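Local atomic coordinates of N-acetylmuramoyl-L-alanine amidase domain-containing protein SAOUHSC_02979 (Staphylococcus aureus, PDB entry 5T1Q), a protein that probably acts as a secreted peptidoglycan hydrolase with amidase activity, this chain pairing a glucosaminidase-type domain with a CHAP domain. Residues D77-A82 / W171-D176. Numbering follows the deposited sequence.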
# COMPACT_ATOMS: atom_id res chain seq x y z
N ASP A 77 2.09 11.67 26.72
CA ASP A 77 2.60 13.02 26.96
C ASP A 77 1.92 14.11 26.11
O ASP A 77 1.55 15.16 26.63
CB ASP A 77 4.12 13.08 26.74
CG ASP A 77 4.92 12.27 27.78
OD1 ASP A 77 4.33 11.79 28.79
OD2 ASP A 77 6.15 12.12 27.61
N ASN A 78 1.75 13.84 24.82
CA ASN A 78 1.19 14.83 23.90
C ASN A 78 -0.29 14.68 23.54
O ASN A 78 -0.74 15.31 22.61
CB ASN A 78 2.04 14.85 22.63
CG ASN A 78 3.46 15.30 22.90
OD1 ASN A 78 3.69 16.42 23.35
ND2 ASN A 78 4.43 14.44 22.61
N ASP A 79 -1.05 13.86 24.28
CA ASP A 79 -2.49 13.70 24.02
C ASP A 79 -2.81 13.11 22.63
O ASP A 79 -3.74 13.55 21.94
CB ASP A 79 -3.19 15.06 24.20
CG ASP A 79 -4.70 14.96 24.31
OD1 ASP A 79 -5.20 13.92 24.79
OD2 ASP A 79 -5.39 15.94 23.94
N ILE A 80 -2.05 12.09 22.22
CA ILE A 80 -2.21 11.44 20.91
C ILE A 80 -2.48 9.94 21.07
O ILE A 80 -1.94 9.30 21.98
CB ILE A 80 -0.93 11.64 20.04
CG1 ILE A 80 -0.76 13.13 19.70
CG2 ILE A 80 -0.98 10.81 18.76
CD1 ILE A 80 0.54 13.46 19.00
N TYR A 81 -3.35 9.39 20.21
CA TYR A 81 -3.58 7.95 20.19
C TYR A 81 -2.35 7.28 19.58
O TYR A 81 -2.05 7.49 18.41
CB TYR A 81 -4.79 7.56 19.32
CG TYR A 81 -6.13 7.75 19.97
CD1 TYR A 81 -6.67 6.75 20.79
CD2 TYR A 81 -6.89 8.87 19.72
CE1 TYR A 81 -7.92 6.91 21.38
CE2 TYR A 81 -8.14 9.04 20.31
CZ TYR A 81 -8.65 8.06 21.13
OH TYR A 81 -9.89 8.24 21.71
N ALA A 82 -1.64 6.51 20.39
CA ALA A 82 -0.47 5.77 19.92
C ALA A 82 -0.88 4.81 18.79
O ALA A 82 -0.12 4.56 17.86
CB ALA A 82 0.16 5.00 21.07
N TRP A 171 -6.90 14.57 18.34
CA TRP A 171 -6.41 14.62 19.72
C TRP A 171 -7.32 13.76 20.55
O TRP A 171 -8.53 13.74 20.34
CB TRP A 171 -6.43 16.05 20.26
CG TRP A 171 -5.46 17.01 19.62
CD1 TRP A 171 -4.76 16.83 18.45
CD2 TRP A 171 -5.22 18.36 20.02
NE1 TRP A 171 -4.04 17.96 18.16
CE2 TRP A 171 -4.31 18.91 19.10
CE3 TRP A 171 -5.67 19.14 21.09
CZ2 TRP A 171 -3.83 20.22 19.22
CZ3 TRP A 171 -5.19 20.45 21.21
CH2 TRP A 171 -4.28 20.97 20.28
N LYS A 172 -6.73 13.08 21.52
CA LYS A 172 -7.46 12.13 22.38
C LYS A 172 -8.60 12.82 23.13
O LYS A 172 -9.70 12.28 23.24
CB LYS A 172 -6.47 11.47 23.34
CG LYS A 172 -6.74 10.02 23.68
CD LYS A 172 -5.52 9.44 24.38
CE LYS A 172 -5.65 7.95 24.61
NZ LYS A 172 -4.43 7.44 25.28
N SER A 173 -8.35 14.04 23.60
CA SER A 173 -9.36 14.83 24.31
C SER A 173 -10.53 15.30 23.43
O SER A 173 -11.57 15.71 23.95
CB SER A 173 -8.69 16.05 24.98
OG SER A 173 -7.99 16.83 24.02
N GLU A 174 -10.37 15.25 22.10
CA GLU A 174 -11.41 15.68 21.15
C GLU A 174 -12.13 14.53 20.45
O GLU A 174 -13.23 14.71 19.92
CB GLU A 174 -10.79 16.57 20.08
CG GLU A 174 -10.11 17.83 20.61
CD GLU A 174 -11.10 18.86 21.13
OE1 GLU A 174 -10.81 19.47 22.18
OE2 GLU A 174 -12.16 19.06 20.50
N ALA A 175 -11.48 13.36 20.41
CA ALA A 175 -12.01 12.16 19.75
C ALA A 175 -12.29 11.07 20.78
O ALA A 175 -11.37 10.56 21.42
CB ALA A 175 -11.01 11.66 18.71
N ASP A 176 -13.57 10.71 20.91
CA ASP A 176 -14.01 9.70 21.89
C ASP A 176 -13.26 8.36 21.75
O ASP A 176 -12.92 7.73 22.76
CB ASP A 176 -15.53 9.47 21.79
CG ASP A 176 -16.34 10.73 22.11
OD1 ASP A 176 -15.85 11.61 22.85
OD2 ASP A 176 -17.49 10.83 21.63
O HOH W 1 -2.10 7.04 23.47
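Asp79 turns its CG trans to its own N (chi1 -165°), which carries the carboxylate across to Ser173, while Tyr81, with CG trans to its carbonyl carbon (chi1 -79°), lays its ring under the Lys172 side chain. Ser173 OG donates to the syn lone pair of Asp79 OD2 at 2.7 Å; Asp79 OD1 receives a weak bond from Ser173 N, so both carboxylate oxygens face the same serine. The backbone joins in: Lys172 N donates to Asp79 O at 3.1 Å. Lys172 CG then sits over one face of the Tyr81 ring, 3.8 Å from its centroid, a CH-pi contact. At the ring's far end Tyr81 OH donates to Ala175 O at 2.8 Å, with that oxygen in the ring plane. Extended beyond CG, the lysine carries NZ past the ring to hydrogen-bond with Asp212 O and with a water that also bonds Ile80 O and Ala82 N. Asp79, with positive phi, is the first residue to leave helical geometry after helix 58-78, and Tyr81 is the N-cap residue of helix 82-93. The contact thus joins the turn between these helices, in the glucosaminidase-type domain, to the loop preceding helix 178-185, while Ile80 packs on Ile156 of helix 145-158 and Trp171 NE1 hydrogen-bonds to Ile156 O.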